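Long-range contacts in DNA polymerase sliding clamp 2 (Sulfolobus tokodaii, PDB 3AIZ), which serves as one subunit of a DNA-encircling sliding ring that tethers the polymerase and other DNA-processing proteins to DNA: residues Met1-Ser7 with Leu57-Asp63; Lys83-Val89 with Thr101-Thr107. All coordinates share one frame; numbering follows the deposited sequence.

Contact 1. Residues Met1-Ser7 with Leu57-Asp63; sequences MIKATYS and LEDYTID
Leu-57 CD2 approaches the Tyr-6 ring at the edge and also lies 4.4 Å from Ala-4 CB, so the leucine spans two residues of strand 3-6; Ile-35 and Ile-52 touch it from neighbouring strands. Segments 57-63 and 1-7 pair antiparallel within the N-terminal PCNA domain, through Glu-58 with Thr-5 and Thr-61 with Lys-3, and a beta bulge separates the two pairs. In the first, Glu-58 N donates to Thr-5 O at 3.0 Å, while the return bond, Thr-5 N to Glu-58 O, is weak. At Asp-59 the chain turns a corner, with phi and psi both 46°, and the pairing slips by one residue. The Asp-59 carboxylate lies near the Lys-3 side chain, but Asp-59 OD2 and Lys-3 NZ are 5.1 Å apart, too far for a salt bridge, although the opposite charges may still attract. Tyr-60 sets CG anti to the backbone N (chi1 -174°), which carries its ring alongside Ala-4. Ring atom CD1 comes within 3.4 Å of Ala-4 CB in an oblique approach, and Lys-3 O lies at the ring edge. The ring is layered between Leu-57 CD1 over one face and Ile-62 CG2 over the opposite one, both offset toward the rim, and its OH bonds to Thr-31 O. Thr-61 makes the second hydrogen-bonded pair, with Lys-3: Lys-3 N reaches Thr-61 O at 2.8 Å and Thr-61 N reaches Lys-3 O at 2.7 Å, each donor lying in the acceptor's carbonyl plane. Beyond this bridge Ile-62 CG1 packs 4.2 Å from Ile-2 CG1.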
loop_
_atom_site.group_PDB
_atom_site.type_symbol
_atom_site.label_atom_id
_atom_site.label_comp_id
_atom_site.label_asym_id
_atom_site.label_seq_id
_atom_site.Cartn_x
_atom_site.Cartn_y
_atom_site.Cartn_z
ATOM N N MET A 1 -19.776 -41.844 13.467
ATOM C CA MET A 1 -18.381 -41.441 13.592
ATOM C C MET A 1 -18.226 -40.276 14.565
ATOM O O MET A 1 -19.199 -39.832 15.175
ATOM C CB MET A 1 -17.802 -41.071 12.224
ATOM C CG MET A 1 -17.696 -42.242 11.256
ATOM S SD MET A 1 -16.851 -41.808 9.720
ATOM C CE MET A 1 -16.889 -43.376 8.852
ATOM N N ILE A 2 -16.998 -39.785 14.701
ATOM C CA ILE A 2 -16.693 -38.707 15.635
ATOM C C ILE A 2 -17.097 -37.341 15.085
ATOM O O ILE A 2 -16.817 -37.016 13.932
ATOM C CB ILE A 2 -15.195 -38.688 15.994
ATOM C CG1 ILE A 2 -14.772 -40.041 16.566
ATOM C CG2 ILE A 2 -14.896 -37.570 16.978
ATOM C CD1 ILE A 2 -13.306 -40.123 16.919
ATOM N N LYS A 3 -17.753 -36.546 15.922
ATOM C CA LYS A 3 -18.228 -35.226 15.526
ATOM C C LYS A 3 -18.281 -34.299 16.738
ATOM O O LYS A 3 -18.914 -34.615 17.743
ATOM C CB LYS A 3 -19.608 -35.339 14.874
ATOM C CG LYS A 3 -20.208 -34.020 14.418
ATOM C CD LYS A 3 -21.595 -34.229 13.826
ATOM C CE LYS A 3 -22.322 -32.908 13.616
ATOM N NZ LYS A 3 -21.626 -32.027 12.639
ATOM N N ALA A 4 -17.611 -33.153 16.643
ATOM C CA ALA A 4 -17.543 -32.215 17.759
ATOM C C ALA A 4 -17.613 -30.766 17.290
ATOM O O ALA A 4 -17.184 -30.442 16.186
ATOM C CB ALA A 4 -16.277 -32.448 18.570
ATOM N N THR A 5 -18.153 -29.898 18.137
ATOM C CA THR A 5 -18.293 -28.485 17.800
ATOM C C THR A 5 -17.675 -27.579 18.862
ATOM O O THR A 5 -17.992 -27.687 20.047
ATOM C CB THR A 5 -19.769 -28.096 17.607
ATOM O OG1 THR A 5 -20.294 -28.759 16.449
ATOM C CG2 THR A 5 -19.903 -26.595 17.425
ATOM N N TYR A 6 -16.794 -26.686 18.428
ATOM C CA TYR A 6 -16.151 -25.736 19.325
ATOM C C TYR A 6 -16.652 -24.325 19.024
ATOM O O TYR A 6 -16.852 -23.966 17.865
ATOM C CB TYR A 6 -14.632 -25.817 19.181
ATOM C CG TYR A 6 -13.882 -25.041 20.234
ATOM C CD1 TYR A 6 -13.679 -25.571 21.499
ATOM C CD2 TYR A 6 -13.376 -23.779 19.962
ATOM C CE1 TYR A 6 -12.994 -24.864 22.466
ATOM C CE2 TYR A 6 -12.690 -23.065 20.922
ATOM C CZ TYR A 6 -12.502 -23.612 22.172
ATOM O OH TYR A 6 -11.818 -22.902 23.128
ATOM N N SER A 7 -16.849 -23.526 20.069
ATOM C CA SER A 7 -17.547 -22.247 19.934
ATOM C C SER A 7 -16.683 -21.077 19.463
ATOM O O SER A 7 -17.186 -19.968 19.295
ATOM C CB SER A 7 -18.236 -21.873 21.250
ATOM O OG SER A 7 -17.283 -21.559 22.250
ATOM N N LEU A 57 -17.185 -28.682 24.486
ATOM C CA LEU A 57 -17.523 -29.275 23.200
ATOM C C LEU A 57 -19.024 -29.514 23.127
ATOM O O LEU A 57 -19.575 -30.274 23.922
ATOM C CB LEU A 57 -16.784 -30.599 23.011
ATOM C CG LEU A 57 -15.256 -30.554 22.991
ATOM C CD1 LEU A 57 -14.684 -31.962 23.017
ATOM C CD2 LEU A 57 -14.753 -29.786 21.775
ATOM N N GLU A 58 -19.686 -28.859 22.179
ATOM C CA GLU A 58 -21.121 -29.048 21.991
ATOM C C GLU A 58 -21.401 -30.056 20.883
ATOM O O GLU A 58 -20.548 -30.302 20.029
ATOM C CB GLU A 58 -21.810 -27.717 21.678
ATOM C CG GLU A 58 -21.852 -26.741 22.844
ATOM C CD GLU A 58 -20.518 -26.064 23.094
ATOM O OE1 GLU A 58 -19.823 -25.734 22.110
ATOM O OE2 GLU A 58 -20.170 -25.855 24.276
ATOM N N ASP A 59 -22.598 -30.636 20.907
ATOM C CA ASP A 59 -23.023 -31.597 19.892
ATOM C C ASP A 59 -21.921 -32.619 19.638
ATOM O O ASP A 59 -21.601 -32.936 18.493
ATOM C CB ASP A 59 -23.387 -30.872 18.594
ATOM C CG ASP A 59 -24.295 -31.693 17.699
ATOM O OD1 ASP A 59 -24.654 -32.824 18.088
ATOM O OD2 ASP A 59 -24.650 -31.203 16.605
ATOM N N TYR A 60 -21.346 -33.130 20.721
ATOM C CA TYR A 60 -20.187 -34.010 20.643
ATOM C C TYR A 60 -20.589 -35.480 20.579
ATOM O O TYR A 60 -20.942 -36.083 21.591
ATOM C CB TYR A 60 -19.268 -33.762 21.842
ATOM C CG TYR A 60 -17.957 -34.509 21.796
ATOM C CD1 TYR A 60 -17.420 -34.937 20.590
ATOM C CD2 TYR A 60 -17.245 -34.770 22.958
ATOM C CE1 TYR A 60 -16.217 -35.614 20.546
ATOM C CE2 TYR A 60 -16.042 -35.446 22.922
ATOM C CZ TYR A 60 -15.534 -35.866 21.715
ATOM O OH TYR A 60 -14.336 -36.539 21.674
ATOM N N THR A 61 -20.535 -36.049 19.378
ATOM C CA THR A 61 -20.837 -37.462 19.183
ATOM C C THR A 61 -19.551 -38.261 19.021
ATOM O O THR A 61 -18.675 -37.891 18.241
ATOM C CB THR A 61 -21.730 -37.691 17.949
ATOM O OG1 THR A 61 -23.045 -37.181 18.206
ATOM C CG2 THR A 61 -21.827 -39.173 17.628
ATOM N N ILE A 62 -19.442 -39.356 19.763
ATOM C CA ILE A 62 -18.265 -40.208 19.687
ATOM C C ILE A 62 -18.598 -41.637 20.098
ATOM O O ILE A 62 -19.041 -41.885 21.218
ATOM C CB ILE A 62 -17.118 -39.666 20.562
ATOM C CG1 ILE A 62 -15.943 -40.644 20.571
ATOM C CG2 ILE A 62 -17.606 -39.395 21.977
ATOM C CD1 ILE A 62 -14.775 -40.184 21.412
ATOM N N ASP A 63 -18.389 -42.574 19.179
ATOM C CA ASP A 63 -18.662 -43.980 19.451
ATOM C C ASP A 63 -17.585 -44.592 20.342
ATOM O O ASP A 63 -17.886 -45.195 21.372
ATOM C CB ASP A 63 -18.807 -44.775 18.147
ATOM C CG ASP A 63 -17.581 -44.677 17.255
ATOM O OD1 ASP A 63 -16.789 -43.724 17.417
ATOM O OD2 ASP A 63 -17.414 -45.556 16.383
#

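Contact 2. Residues Lys83-Val89 with Thr101-Thr107; sequences KSKSATV and TVRDEKT. With SO4 (sulfate ion), chain F; SO4 (sulfate ion), chain E.
Sulfate oxygen O2 of chain F is gripped by both segments: Ser-84 OG donates to it at 2.8 Å, and Lys-106 NZ reaches the same O2 at 2.9 Å along a side chain fully extended beyond CG. A third donor, Lys-85 N, meets sulfate O4 at 2.8 Å. The ion probably comes from the crystallisation liquor, and its donors are consistent with a local site that accepts an anion. Ser-84 OG also accepts a bond from Ser-86 N, which makes an ST turn and may limit the rotation of the hydroxyl.

The carboxylate of Asp-104, its CG placed anti to the backbone N (chi1 -177°), lies against Ser-84 CB, with both oxygens near that carbon. Thr-107 OG1 donates to Asp-104 OD2 at 2.7 Å, coming from above the carboxylate plane, and is itself bonded to Thr-109 OG1. Lys-106 N adds a weak bond to OD1, so both carboxylate oxygens have partners within their own segment.

Regular pairing begins at Thr-88 and Arg-103, a hydrogen-bonded pair: Thr-88 N to Arg-103 O measures 2.8 Å, and Arg-103 N to Thr-88 O 3.0 Å. This second donor stands 36° out of the carbonyl plane. The Arg-103 guanidinium meets the chain E sulfate edge-on through two hydrogen bonds, NH1 to O3 and NH2 to O2 (3.0 Å); NH2 also bonds Thr-90 OG1, and Thr-101 CG2 sits over the centre of one guanidinium face. On the face bearing Val-89 and Val-102, Val-89 CG2 meets Val-102 CG2, and Ala-87 CB, just before the strand, packs 3.9 Å from Val-102 CG1, backed by Ala-9 and Leu-79 from helices 9-16 and 72-80. Strands 88-93 and 97-104 here form an antiparallel beta hairpin packed on helices, as in the PCNA fold.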
loop_
_atom_site.group_PDB
_atom_site.type_symbol
_atom_site.label_atom_id
_atom_site.label_comp_id
_atom_site.label_asym_id
_atom_site.label_seq_id
_atom_site.Cartn_x
_atom_site.Cartn_y
_atom_site.Cartn_z
ATOM N N LYS A 83 -14.235 -15.201 9.243
ATOM C CA LYS A 83 -14.696 -13.855 8.920
ATOM C C LYS A 83 -14.881 -13.012 10.177
ATOM O O LYS A 83 -14.557 -11.824 10.193
ATOM C CB LYS A 83 -16.008 -13.911 8.131
ATOM C CG LYS A 83 -15.868 -14.448 6.715
ATOM C CD LYS A 83 -15.058 -13.500 5.843
ATOM C CE LYS A 83 -14.931 -14.023 4.420
ATOM N NZ LYS A 83 -14.216 -15.330 4.363
ATOM N N SER A 84 -15.401 -13.635 11.230
ATOM C CA SER A 84 -15.675 -12.931 12.477
ATOM C C SER A 84 -14.988 -13.602 13.664
ATOM O O SER A 84 -14.467 -14.711 13.545
ATOM C CB SER A 84 -17.183 -12.855 12.719
ATOM O OG SER A 84 -17.477 -12.187 13.933
ATOM N N LYS A 85 -14.986 -12.920 14.804
ATOM C CA LYS A 85 -14.422 -13.476 16.028
ATOM C C LYS A 85 -15.456 -14.330 16.755
ATOM O O LYS A 85 -15.177 -14.898 17.811
ATOM C CB LYS A 85 -13.921 -12.361 16.948
ATOM C CG LYS A 85 -12.790 -11.533 16.360
ATOM C CD LYS A 85 -12.330 -10.455 17.330
ATOM C CE LYS A 85 -11.218 -9.611 16.730
ATOM N NZ LYS A 85 -11.649 -8.946 15.469
ATOM N N SER A 86 -16.651 -14.416 16.181
ATOM C CA SER A 86 -17.725 -15.213 16.758
ATOM C C SER A 86 -17.957 -16.486 15.951
ATOM O O SER A 86 -18.936 -17.199 16.167
ATOM C CB SER A 86 -19.017 -14.398 16.828
ATOM O OG SER A 86 -18.846 -13.247 17.636
ATOM N N ALA A 87 -17.050 -16.766 15.020
ATOM C CA ALA A 87 -17.166 -17.945 14.170
ATOM C C ALA A 87 -16.898 -19.220 14.959
ATOM O O ALA A 87 -15.959 -19.283 15.751
ATOM C CB ALA A 87 -16.212 -17.841 12.992
ATOM N N THR A 88 -17.728 -20.234 14.739
ATOM C CA THR A 88 -17.568 -21.511 15.422
ATOM C C THR A 88 -16.831 -22.510 14.537
ATOM O O THR A 88 -16.578 -22.243 13.364
ATOM C CB THR A 88 -18.926 -22.104 15.847
ATOM O OG1 THR A 88 -19.698 -22.426 14.684
ATOM C CG2 THR A 88 -19.695 -21.110 16.703
ATOM N N VAL A 89 -16.483 -23.659 15.107
ATOM C CA VAL A 89 -15.778 -24.699 14.369
ATOM C C VAL A 89 -16.360 -26.074 14.668
ATOM O O VAL A 89 -16.671 -26.390 15.814
ATOM C CB VAL A 89 -14.277 -24.715 14.713
ATOM C CG1 VAL A 89 -13.595 -25.909 14.067
ATOM C CG2 VAL A 89 -13.623 -23.433 14.264
ATOM N N THR A 101 -15.000 -27.522 9.572
ATOM C CA THR A 101 -15.873 -26.469 9.064
ATOM C C THR A 101 -15.900 -25.261 9.992
ATOM O O THR A 101 -16.068 -25.400 11.203
ATOM C CB THR A 101 -17.317 -26.974 8.871
ATOM O OG1 THR A 101 -17.323 -28.090 7.972
ATOM C CG2 THR A 101 -18.198 -25.867 8.311
ATOM N N VAL A 102 -15.732 -24.077 9.415
ATOM C CA VAL A 102 -15.837 -22.834 10.166
ATOM C C VAL A 102 -17.114 -22.103 9.770
ATOM O O VAL A 102 -17.333 -21.811 8.594
ATOM C CB VAL A 102 -14.628 -21.918 9.924
ATOM C CG1 VAL A 102 -14.850 -20.565 10.578
ATOM C CG2 VAL A 102 -13.358 -22.567 10.451
ATOM N N ARG A 103 -17.955 -21.811 10.757
ATOM C CA ARG A 103 -19.253 -21.201 10.504
ATOM C C ARG A 103 -19.358 -19.827 11.157
ATOM O O ARG A 103 -19.108 -19.676 12.352
ATOM C CB ARG A 103 -20.364 -22.109 11.029
ATOM C CG ARG A 103 -20.162 -23.571 10.677
ATOM C CD ARG A 103 -21.122 -24.469 11.427
ATOM N NE ARG A 103 -20.802 -25.877 11.221
ATOM C CZ ARG A 103 -21.244 -26.599 10.198
ATOM N NH1 ARG A 103 -22.029 -26.044 9.284
ATOM N NH2 ARG A 103 -20.901 -27.875 10.088
ATOM N N ASP A 104 -19.732 -18.828 10.366
ATOM C CA ASP A 104 -19.888 -17.474 10.879
ATOM C C ASP A 104 -21.268 -16.915 10.561
ATOM O O ASP A 104 -21.477 -16.315 9.509
ATOM C CB ASP A 104 -18.809 -16.554 10.308
ATOM C CG ASP A 104 -18.893 -15.151 10.868
ATOM O OD1 ASP A 104 -19.416 -14.990 11.991
ATOM O OD2 ASP A 104 -18.435 -14.211 10.186
ATOM N N GLU A 105 -22.205 -17.109 11.482
ATOM C CA GLU A 105 -23.577 -16.661 11.284
ATOM C C GLU A 105 -23.648 -15.155 11.048
ATOM O O GLU A 105 -24.513 -14.674 10.316
ATOM C CB GLU A 105 -24.444 -17.058 12.483
ATOM C CG GLU A 105 -25.929 -16.773 12.310
ATOM C CD GLU A 105 -26.288 -15.326 12.591
ATOM O OE1 GLU A 105 -25.519 -14.648 13.306
ATOM O OE2 GLU A 105 -27.343 -14.871 12.100
ATOM N N LYS A 106 -22.732 -14.415 11.664
ATOM C CA LYS A 106 -22.742 -12.959 11.572
ATOM C C LYS A 106 -22.676 -12.470 10.127
ATOM O O LYS A 106 -23.407 -11.556 9.741
ATOM C CB LYS A 106 -21.596 -12.352 12.386
ATOM C CG LYS A 106 -21.615 -10.832 12.426
ATOM C CD LYS A 106 -20.437 -10.271 13.205
ATOM C CE LYS A 106 -20.458 -8.749 13.205
ATOM N NZ LYS A 106 -19.295 -8.169 13.933
ATOM N N THR A 107 -21.803 -13.081 9.333
ATOM C CA THR A 107 -21.624 -12.680 7.941
ATOM C C THR A 107 -22.334 -13.628 6.981
ATOM O O THR A 107 -22.242 -13.476 5.763
ATOM C CB THR A 107 -20.133 -12.607 7.557
ATOM O OG1 THR A 107 -19.532 -13.899 7.716
ATOM C CG2 THR A 107 -19.404 -11.599 8.431
HETATM S S SO4 F . -15.551 -9.089 14.274
HETATM O O1 SO4 F . -14.994 -8.148 15.243
HETATM O O2 SO4 F . -16.859 -9.544 14.738
HETATM O O3 SO4 F . -15.690 -8.431 12.978
HETATM O O4 SO4 F . -14.655 -10.235 14.140
HETATM S S SO4 E . -22.398 -29.121 6.752
HETATM O O1 SO4 E . -22.247 -29.665 5.404
HETATM O O2 SO4 E . -21.133 -29.246 7.471
HETATM O O3 SO4 E . -22.780 -27.713 6.663
HETATM O O4 SO4 E . -23.432 -29.862 7.470
#

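How the contacts relate
The centres of contacts 1 and 2 lie about 17 Å apart, on the same side of the chain's centre, and both belong to the N-terminal PCNA domain. In sequence they run in series: contact 1 closes before contact 2 opens, with strand 66-71 and helix 72-80 between them. Strand 3-6 joins the two, since its neighbour in the sheet is strand 88-93. The geometric evidence is a probable hydrogen bond from Tyr-6 N to Val-89 O, 2.6 Å long, together with packing of Thr-5 CG2 on Val-89 O. The amino-terminal strand thus has segment 57-63 as partner along one edge and, along the other, the hairpin of strands 88-93 and 97-104.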